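Local atomic coordinates of transcription factor IWS1 (Saccharomyces cerevisiae, PDB entry 3NFQ), a protein that takes part in regulating RNA polymerase II transcription, with possible roles both in recruiting the TATA-binding protein and in steps after its recruitment. Residues K54-V59 with R82-P87; I33-K38 with L47-K52; A104-L109 with A147-P152. One frame throughout, in Å; residues are numbered along the deposited sequence.

Interaction 1: K54-V59 with R82-P87; sequences KLLPKV and RIWLEP
With CG anti to its carbonyl carbon and beside its backbone N (chi1 -74°), Trp84 sends its indole from helix 77-85 across to helix 51-63, while Leu55 and Leu56 both hold CG anti to the backbone N (chi1 -172° and -179°) and Val59 turns CG2 back beside its own N. This is helix-on-helix packing inside the all-helical central domain of Spn1, and it rests on one long side chain: the nearest CA atoms, those of Leu56 and Trp84, are 10.1 Å apart. The six-membered ring bridges that gap. Leu55 CD2 lies near the ring plane at its edge, 4.0 Å from Trp84 CZ2, and the two side chains cross at about a right angle. Also at the edge and in plane, Leu56 CD1 stands 3.9 Å from Trp84 CZ3. The third contact is oblique, from a valine branch that meets the indole from the opposite direction. No hydrogen bond crosses between the segments; Trp84 NE1 instead donates to Met25 O of helix 10-42, which probably helps to fix the rotation of the indole, and Leu102 of helix 96-107 touches both Trp84 and Val59. With an alanine in place of Trp84, a gap would probably open between helices 51-63 and 77-85, and Met25 O would lose this donor. The closest approach across the contact is Val59 CG2 to Trp84 CH2, 3.8 Å.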
loop_
_atom_site.group_PDB
_atom_site.type_symbol
_atom_site.label_atom_id
_atom_site.label_comp_id
_atom_site.label_asym_id
_atom_site.label_seq_id
_atom_site.Cartn_x
_atom_site.Cartn_y
_atom_site.Cartn_z
ATOM N N LYS A 54 -10.731 -5.796 5.976
ATOM C CA LYS A 54 -11.035 -5.612 7.376
ATOM C C LYS A 54 -10.039 -4.734 8.071
ATOM O O LYS A 54 -10.387 -4.077 9.036
ATOM C CB LYS A 54 -11.046 -6.944 8.129
ATOM C CG LYS A 54 -12.217 -7.817 7.766
ATOM C CD LYS A 54 -12.206 -9.024 8.731
ATOM C CE LYS A 54 -13.150 -10.089 8.254
ATOM N NZ LYS A 54 -12.859 -11.410 8.930
ATOM N N LEU A 55 -8.759 -4.810 7.655
ATOM C CA LEU A 55 -7.722 -4.016 8.244
ATOM C C LEU A 55 -7.650 -2.605 7.627
ATOM O O LEU A 55 -7.092 -1.716 8.225
ATOM C CB LEU A 55 -6.370 -4.718 8.111
ATOM C CG LEU A 55 -5.122 -4.173 8.808
ATOM C CD1 LEU A 55 -5.276 -3.942 10.359
ATOM C CD2 LEU A 55 -3.968 -5.120 8.541
ATOM N N LEU A 56 -8.192 -2.412 6.444
ATOM C CA LEU A 56 -8.013 -1.130 5.726
ATOM C C LEU A 56 -8.321 0.157 6.537
ATOM O O LEU A 56 -7.549 1.102 6.511
ATOM C CB LEU A 56 -8.761 -1.197 4.385
ATOM C CG LEU A 56 -8.676 0.050 3.480
ATOM C CD1 LEU A 56 -7.202 0.270 2.972
ATOM C CD2 LEU A 56 -9.661 -0.094 2.346
ATOM N N PRO A 57 -9.452 0.196 7.249
ATOM C CA PRO A 57 -9.777 1.370 8.095
ATOM C C PRO A 57 -8.639 1.782 9.035
ATOM O O PRO A 57 -8.362 2.961 9.197
ATOM C CB PRO A 57 -10.980 0.890 8.917
ATOM C CG PRO A 57 -11.663 -0.120 8.002
ATOM C CD PRO A 57 -10.485 -0.846 7.313
ATOM N N LYS A 58 -7.980 0.830 9.658
ATOM C CA LYS A 58 -6.857 1.132 10.506
ATOM C C LYS A 58 -5.674 1.643 9.732
ATOM O O LYS A 58 -4.986 2.580 10.173
ATOM C CB LYS A 58 -6.441 -0.097 11.307
ATOM C CG LYS A 58 -5.480 0.243 12.404
ATOM C CD LYS A 58 -5.033 -1.040 13.074
ATOM C CE LYS A 58 -4.299 -0.795 14.386
ATOM N NZ LYS A 58 -4.080 -2.164 15.039
ATOM N N VAL A 59 -5.423 1.063 8.550
ATOM C CA VAL A 59 -4.298 1.501 7.786
ATOM C C VAL A 59 -4.467 2.964 7.332
ATOM O O VAL A 59 -3.535 3.785 7.409
ATOM C CB VAL A 59 -4.160 0.616 6.524
ATOM C CG1 VAL A 59 -3.205 1.227 5.552
ATOM C CG2 VAL A 59 -3.757 -0.829 6.915
ATOM N N ARG A 82 3.011 -1.104 -0.446
ATOM C CA ARG A 82 3.335 -1.556 -1.755
ATOM C C ARG A 82 2.869 -2.966 -1.986
ATOM O O ARG A 82 2.405 -3.297 -3.081
ATOM C CB ARG A 82 4.860 -1.517 -1.883
ATOM C CG ARG A 82 5.349 -2.073 -3.173
ATOM C CD ARG A 82 6.695 -2.688 -2.845
ATOM N NE ARG A 82 6.588 -4.089 -2.848
ATOM C CZ ARG A 82 7.401 -4.987 -2.295
ATOM N NH1 ARG A 82 8.477 -4.719 -1.556
ATOM N NH2 ARG A 82 7.053 -6.238 -2.502
ATOM N N ILE A 83 3.011 -3.827 -0.977
ATOM C CA ILE A 83 2.534 -5.233 -1.147
ATOM C C ILE A 83 1.007 -5.298 -1.389
ATOM O O ILE A 83 0.514 -6.098 -2.194
ATOM C CB ILE A 83 2.901 -6.064 0.109
ATOM C CG1 ILE A 83 4.395 -6.373 0.052
ATOM C CG2 ILE A 83 2.176 -7.440 0.130
ATOM C CD1 ILE A 83 4.949 -6.807 1.444
ATOM N N TRP A 84 0.242 -4.467 -0.673
ATOM C CA TRP A 84 -1.189 -4.385 -0.983
ATOM C C TRP A 84 -1.505 -3.934 -2.411
ATOM O O TRP A 84 -2.434 -4.444 -3.017
ATOM C CB TRP A 84 -1.927 -3.496 0.035
ATOM C CG TRP A 84 -2.099 -4.139 1.347
ATOM C CD1 TRP A 84 -1.336 -5.132 1.894
ATOM C CD2 TRP A 84 -3.085 -3.810 2.311
ATOM N NE1 TRP A 84 -1.776 -5.418 3.161
ATOM C CE2 TRP A 84 -2.868 -4.641 3.430
ATOM C CE3 TRP A 84 -4.152 -2.909 2.334
ATOM C CZ2 TRP A 84 -3.657 -4.607 4.537
ATOM C CZ3 TRP A 84 -4.947 -2.849 3.477
ATOM C CH2 TRP A 84 -4.705 -3.686 4.558
ATOM N N LEU A 85 -0.709 -3.024 -2.980
ATOM C CA LEU A 85 -1.038 -2.424 -4.285
ATOM C C LEU A 85 -0.509 -3.268 -5.430
ATOM O O LEU A 85 -1.021 -3.196 -6.545
ATOM C CB LEU A 85 -0.376 -1.033 -4.349
ATOM C CG LEU A 85 -1.116 0.052 -3.512
ATOM C CD1 LEU A 85 -0.309 1.347 -3.470
ATOM C CD2 LEU A 85 -2.512 0.266 -4.079
ATOM N N GLU A 86 0.546 -4.023 -5.172
ATOM C CA GLU A 86 1.254 -4.633 -6.300
ATOM C C GLU A 86 0.426 -5.659 -7.041
ATOM O O GLU A 86 -0.403 -6.384 -6.447
ATOM C CB GLU A 86 2.612 -5.232 -5.842
ATOM C CG GLU A 86 2.552 -6.577 -5.244
ATOM C CD GLU A 86 3.854 -6.980 -4.504
ATOM O OE1 GLU A 86 4.893 -6.358 -4.737
ATOM O OE2 GLU A 86 3.821 -7.933 -3.693
ATOM N N PRO A 87 0.638 -5.741 -8.364
ATOM C CA PRO A 87 -0.104 -6.689 -9.158
ATOM C C PRO A 87 0.359 -8.086 -8.877
ATOM O O PRO A 87 1.536 -8.314 -8.547
ATOM C CB PRO A 87 0.236 -6.313 -10.622
ATOM C CG PRO A 87 1.446 -5.526 -10.536
ATOM C CD PRO A 87 1.492 -4.858 -9.183
#

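Interaction 2: I33-K38 with L47-K52; sequences IDTLNK and LIAMQK
The CA atoms of Thr35 and Ala49 are the nearest pair across the contact between helix 10-42 and the chain that returns beside it, 5.6 Å apart. No hydrogen bond links the two segments themselves. Polar ties come instead from Asp32, just before Ile33: its OD1 accepts from Gln51 N in the first turn of helix 51-63, and its OD2 forms a salt bridge with Lys52 NZ. The side chain of Ala49 touches Asp32 as well.

Next along the helix, Thr35 directs its CB toward the returning chain, where Ala49 offers a methyl. The touching branch is Thr35 CG2, held anti to the backbone N, and it rests against the peptide joining Ile48 to Ala49, at 3.6 Å from Ala49 N and 3.7 Å from Ile48 C. Its nearest side-chain partner is slightly farther off, with 4.2 Å between Thr35 CG2 and Ala49 CB. The other branch, Thr35 OG1, lies beside its own backbone N and makes a weak hydrogen bond to Leu31 O.

One turn further on, Lys38 places CG anti to its N (chi1 -164°) and continues as an extended chain. The aliphatic start of that chain does the touching: Lys38 CG meets Leu47 CD1 at 3.8 Å, the two side chains crossing obliquely on the protein surface. Leu47 also touches Thr42, and its carbonyl oxygen accepts a hydrogen bond from Arg39 NE.

Together these features describe a helical hairpin: an extended linker runs back along the C-terminal part of the long helix before the next, roughly antiparallel helix starts.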
loop_
_atom_site.group_PDB
_atom_site.type_symbol
_atom_site.label_atom_id
_atom_site.label_comp_id
_atom_site.label_asym_id
_atom_site.label_seq_id
_atom_site.Cartn_x
_atom_site.Cartn_y
_atom_site.Cartn_z
ATOM N N ILE A 33 -3.995 -13.853 -0.264
ATOM C CA ILE A 33 -3.460 -14.615 -1.372
ATOM C C ILE A 33 -3.831 -16.134 -1.235
ATOM O O ILE A 33 -4.193 -16.807 -2.233
ATOM C CB ILE A 33 -1.915 -14.402 -1.504
ATOM C CG1 ILE A 33 -1.582 -13.004 -2.046
ATOM C CG2 ILE A 33 -1.289 -15.436 -2.473
ATOM C CD1 ILE A 33 -2.174 -12.746 -3.404
ATOM N N ASP A 34 -3.735 -16.676 -0.014
ATOM C CA ASP A 34 -4.089 -18.079 0.199
ATOM C C ASP A 34 -5.528 -18.291 -0.189
ATOM O O ASP A 34 -5.853 -19.265 -0.879
ATOM C CB ASP A 34 -3.857 -18.517 1.649
ATOM C CG ASP A 34 -2.383 -18.529 2.057
ATOM O OD1 ASP A 34 -1.468 -18.456 1.193
ATOM O OD2 ASP A 34 -2.139 -18.603 3.287
ATOM N N THR A 35 -6.413 -17.390 0.251
ATOM C CA THR A 35 -7.829 -17.516 -0.073
ATOM C C THR A 35 -8.137 -17.449 -1.571
ATOM O O THR A 35 -8.966 -18.250 -2.115
ATOM C CB THR A 35 -8.651 -16.452 0.629
ATOM O OG1 THR A 35 -8.578 -16.637 2.035
ATOM C CG2 THR A 35 -10.092 -16.464 0.195
ATOM N N LEU A 36 -7.488 -16.495 -2.238
ATOM C CA LEU A 36 -7.642 -16.364 -3.678
ATOM C C LEU A 36 -7.236 -17.666 -4.368
ATOM O O LEU A 36 -7.990 -18.186 -5.198
ATOM C CB LEU A 36 -6.845 -15.161 -4.204
ATOM C CG LEU A 36 -6.868 -15.004 -5.751
ATOM C CD1 LEU A 36 -8.259 -14.786 -6.300
ATOM C CD2 LEU A 36 -5.961 -13.838 -6.121
ATOM N N ASN A 37 -6.062 -18.191 -4.042
ATOM C CA ASN A 37 -5.605 -19.463 -4.601
ATOM C C ASN A 37 -6.585 -20.625 -4.369
ATOM O O ASN A 37 -6.797 -21.427 -5.269
ATOM C CB ASN A 37 -4.251 -19.834 -4.038
ATOM C CG ASN A 37 -3.164 -18.951 -4.555
ATOM O OD1 ASN A 37 -3.328 -18.310 -5.588
ATOM N ND2 ASN A 37 -2.041 -18.902 -3.849
ATOM N N LYS A 38 -7.163 -20.704 -3.171
ATOM C CA LYS A 38 -8.207 -21.667 -2.863
ATOM C C LYS A 38 -9.479 -21.467 -3.707
ATOM O O LYS A 38 -10.028 -22.434 -4.255
ATOM C CB LYS A 38 -8.533 -21.557 -1.374
ATOM C CG LYS A 38 -9.315 -22.707 -0.787
ATOM C CD LYS A 38 -9.112 -22.690 0.728
ATOM C CE LYS A 38 -9.826 -23.837 1.380
ATOM N NZ LYS A 38 -9.713 -23.772 2.858
ATOM N N LEU A 47 -15.970 -18.379 -1.220
ATOM C CA LEU A 47 -14.686 -18.008 -0.624
ATOM C C LEU A 47 -14.224 -16.678 -1.179
ATOM O O LEU A 47 -14.019 -16.544 -2.395
ATOM C CB LEU A 47 -13.602 -19.037 -0.971
ATOM C CG LEU A 47 -13.923 -20.449 -0.463
ATOM C CD1 LEU A 47 -12.913 -21.417 -1.023
ATOM C CD2 LEU A 47 -13.946 -20.465 1.059
ATOM N N ILE A 48 -14.036 -15.707 -0.297
ATOM C CA ILE A 48 -13.616 -14.394 -0.749
ATOM C C ILE A 48 -12.607 -13.816 0.240
ATOM O O ILE A 48 -12.797 -13.907 1.455
ATOM C CB ILE A 48 -14.856 -13.454 -1.064
ATOM C CG1 ILE A 48 -14.426 -12.305 -1.969
ATOM C CG2 ILE A 48 -15.491 -12.958 0.157
ATOM C CD1 ILE A 48 -15.552 -11.706 -2.758
ATOM N N ALA A 49 -11.557 -13.201 -0.290
ATOM C CA ALA A 49 -10.500 -12.615 0.540
ATOM C C ALA A 49 -11.005 -11.348 1.287
ATOM O O ALA A 49 -11.584 -10.420 0.712
ATOM C CB ALA A 49 -9.270 -12.349 -0.343
HETATM N N MSE A 50 -10.914 -11.362 2.595
HETATM C CA MSE A 50 -11.400 -10.232 3.354
HETATM C C MSE A 50 -10.408 -9.649 4.322
HETATM O O MSE A 50 -10.749 -8.673 4.963
HETATM C CB MSE A 50 -12.664 -10.617 4.162
HETATM C CG MSE A 50 -13.755 -11.188 3.301
HETATM SE SE MSE A 50 -15.388 -11.410 4.463
HETATM C CE MSE A 50 -14.645 -12.767 5.872
ATOM N N GLN A 51 -9.193 -10.194 4.454
ATOM C CA GLN A 51 -8.363 -9.736 5.556
ATOM C C GLN A 51 -7.900 -8.281 5.387
ATOM O O GLN A 51 -7.936 -7.509 6.349
ATOM C CB GLN A 51 -7.180 -10.663 5.844
ATOM C CG GLN A 51 -7.593 -12.105 6.266
ATOM C CD GLN A 51 -8.503 -12.070 7.513
ATOM O OE1 GLN A 51 -9.672 -12.340 7.384
ATOM N NE2 GLN A 51 -7.962 -11.704 8.685
ATOM N N LYS A 52 -7.391 -7.948 4.207
ATOM C CA LYS A 52 -7.003 -6.557 3.930
ATOM C C LYS A 52 -8.157 -5.569 4.122
ATOM O O LYS A 52 -7.974 -4.555 4.792
ATOM C CB LYS A 52 -6.456 -6.426 2.516
ATOM C CG LYS A 52 -5.208 -7.230 2.292
ATOM C CD LYS A 52 -4.619 -6.783 0.918
ATOM C CE LYS A 52 -5.449 -7.109 -0.358
ATOM N NZ LYS A 52 -5.670 -8.628 -0.444
#

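Interaction 3: A104-L109 with A147-P152; sequences AALNDL and AEWTRP
The C-terminal part of helix 96-107 and the end of helix 136-149 approach with their nearest CA atoms, those of Leu109 and Trp149, 9.6 Å apart. Beyond Trp149 the chain leaves helical geometry at Thr150; Glu148 O then accepts from Arg151 N and Arg151 NH1 on opposite faces of its carbonyl plane, the NH1 bond being 2.9 Å long and nearly straight (167°). The indole of Trp149 spans the remaining distance, crossing the Leu106 side chain at about a right angle. Leu106 CB lies 3.9 Å from Trp149 CZ2. In this TFIIS N-terminal-type helical bundle the Trp149 side chain also touches Leu116 and Val125, while Leu106 and Leu109 both pack on Leu78 of helix 77-85. A water in the ring plane provides the polar link: it accepts from Trp149 NE1 at 2.9 Å and is close to two backbone acceptors, Leu106 O at 2.9 Å and Leu109 O at 2.6 Å. The water thus takes the indole N-H; Leu109 O lies 4.0 Å from Trp149 NE1. Leu106 O also lies near the ring plane at its edge, 3.5 Å from Trp149 CZ2.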
loop_
_atom_site.group_PDB
_atom_site.type_symbol
_atom_site.label_atom_id
_atom_site.label_comp_id
_atom_site.label_asym_id
_atom_site.label_seq_id
_atom_site.Cartn_x
_atom_site.Cartn_y
_atom_site.Cartn_z
ATOM N N ALA A 104 -5.145 7.714 -1.855
ATOM C CA ALA A 104 -5.520 8.961 -1.210
ATOM C C ALA A 104 -4.677 9.218 0.034
ATOM O O ALA A 104 -4.264 10.358 0.320
ATOM C CB ALA A 104 -7.064 8.953 -0.848
ATOM N N ALA A 105 -4.403 8.160 0.797
ATOM C CA ALA A 105 -3.528 8.273 1.952
ATOM C C ALA A 105 -2.101 8.615 1.570
ATOM O O ALA A 105 -1.482 9.409 2.259
ATOM C CB ALA A 105 -3.587 6.965 2.797
ATOM N N LEU A 106 -1.568 8.075 0.472
ATOM C CA LEU A 106 -0.201 8.373 0.039
ATOM C C LEU A 106 -0.076 9.822 -0.476
ATOM O O LEU A 106 1.016 10.407 -0.465
ATOM C CB LEU A 106 0.234 7.478 -1.099
ATOM C CG LEU A 106 0.486 5.979 -0.802
ATOM C CD1 LEU A 106 0.499 5.197 -2.075
ATOM C CD2 LEU A 106 1.822 5.838 -0.026
ATOM N N ASN A 107 -1.201 10.396 -0.894
ATOM C CA ASN A 107 -1.194 11.737 -1.474
ATOM C C ASN A 107 -0.756 12.785 -0.457
ATOM O O ASN A 107 -0.217 13.832 -0.818
ATOM C CB ASN A 107 -2.573 12.054 -2.040
ATOM C CG ASN A 107 -2.607 13.394 -2.701
ATOM O OD1 ASN A 107 -3.215 14.314 -2.198
ATOM N ND2 ASN A 107 -1.836 13.546 -3.733
ATOM N N ASP A 108 -0.937 12.464 0.815
ATOM C CA ASP A 108 -0.639 13.341 1.934
ATOM C C ASP A 108 0.720 13.086 2.652
ATOM O O ASP A 108 1.086 13.840 3.554
ATOM C CB ASP A 108 -1.750 13.183 2.984
ATOM C CG ASP A 108 -3.119 13.656 2.492
ATOM O OD1 ASP A 108 -3.203 14.745 1.881
ATOM O OD2 ASP A 108 -4.106 12.920 2.730
ATOM N N LEU A 109 1.448 12.037 2.274
ATOM C CA LEU A 109 2.675 11.646 2.940
ATOM C C LEU A 109 3.873 12.250 2.255
ATOM O O LEU A 109 3.915 12.257 1.033
ATOM C CB LEU A 109 2.847 10.124 2.839
ATOM C CG LEU A 109 2.688 9.189 4.010
ATOM C CD1 LEU A 109 3.208 7.811 3.562
ATOM C CD2 LEU A 109 3.455 9.645 5.280
ATOM N N ALA A 147 6.014 11.873 -10.077
ATOM C CA ALA A 147 6.700 13.121 -10.467
ATOM C C ALA A 147 7.027 13.946 -9.253
ATOM O O ALA A 147 8.135 14.468 -9.108
ATOM C CB ALA A 147 5.817 13.915 -11.460
ATOM N N GLU A 148 6.070 14.069 -8.357
ATOM C CA GLU A 148 6.248 14.861 -7.187
ATOM C C GLU A 148 7.294 14.258 -6.245
ATOM O O GLU A 148 8.170 14.967 -5.721
ATOM C CB GLU A 148 4.895 14.981 -6.493
ATOM C CG GLU A 148 4.901 15.772 -5.260
ATOM C CD GLU A 148 3.518 15.880 -4.647
ATOM O OE1 GLU A 148 2.554 16.204 -5.366
ATOM O OE2 GLU A 148 3.389 15.669 -3.428
ATOM N N TRP A 149 7.176 12.952 -5.990
ATOM C CA TRP A 149 8.005 12.321 -4.983
ATOM C C TRP A 149 9.446 12.321 -5.477
ATOM O O TRP A 149 10.358 12.383 -4.669
ATOM C CB TRP A 149 7.554 10.887 -4.742
ATOM C CG TRP A 149 6.231 10.815 -4.030
ATOM C CD1 TRP A 149 5.677 11.763 -3.245
ATOM C CD2 TRP A 149 5.340 9.694 -4.010
ATOM N NE1 TRP A 149 4.445 11.338 -2.775
ATOM C CE2 TRP A 149 4.228 10.057 -3.227
ATOM C CE3 TRP A 149 5.344 8.456 -4.632
ATOM C CZ2 TRP A 149 3.146 9.167 -2.981
ATOM C CZ3 TRP A 149 4.277 7.557 -4.388
ATOM C CH2 TRP A 149 3.180 7.942 -3.591
ATOM N N THR A 150 9.632 12.264 -6.786
ATOM C CA THR A 150 11.010 12.230 -7.347
ATOM C C THR A 150 11.499 13.629 -7.830
ATOM O O THR A 150 12.470 13.728 -8.600
ATOM C CB THR A 150 11.092 11.277 -8.513
ATOM O OG1 THR A 150 10.262 11.755 -9.574
ATOM C CG2 THR A 150 10.628 9.834 -8.088
ATOM N N ARG A 151 10.814 14.691 -7.395
ATOM C CA ARG A 151 11.109 16.052 -7.899
ATOM C C ARG A 151 12.496 16.538 -7.462
ATOM O O ARG A 151 12.915 16.250 -6.348
ATOM C CB ARG A 151 10.034 17.044 -7.427
ATOM C CG ARG A 151 10.098 17.373 -5.934
ATOM C CD ARG A 151 8.864 18.085 -5.555
ATOM N NE ARG A 151 8.800 18.566 -4.175
ATOM C CZ ARG A 151 8.414 17.819 -3.128
ATOM N NH1 ARG A 151 8.132 16.530 -3.288
ATOM N NH2 ARG A 151 8.305 18.352 -1.922
ATOM N N PRO A 152 13.230 17.226 -8.368
ATOM C CA PRO A 152 14.539 17.860 -8.078
ATOM C C PRO A 152 14.686 18.546 -6.726
ATOM O O PRO A 152 15.753 18.479 -6.143
ATOM C CB PRO A 152 14.692 18.861 -9.199
ATOM C CG PRO A 152 14.029 18.178 -10.370
ATOM C CD PRO A 152 12.868 17.366 -9.792
HETATM O O HOH W 1 2.574 12.785 -1.182
#

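Overall arrangement
Along the chain the three contacts come in series: interaction 2 closes before interaction 1 opens, and interaction 1 closes before interaction 3 opens. Interactions 1 and 2 share helix 51-63, have centres about 13 Å apart and touch where Trp84 CH2 lies 3.4 Å from Lys52 O. Interaction 1, about 5 Å from the chain's centre, meets interaction 3 through Leu85 CD1 and Leu106 CD1, 4.2 Å apart, on the successive helices 77-85 and 96-107. Interactions 2 and 3 lie on opposite sides of that centre, about 30 Å between centres, without touching. Interaction 1, touching both others, is consistent with the N-terminal hairpin and the TFIIS N-terminal-type bundle forming one compact helical unit.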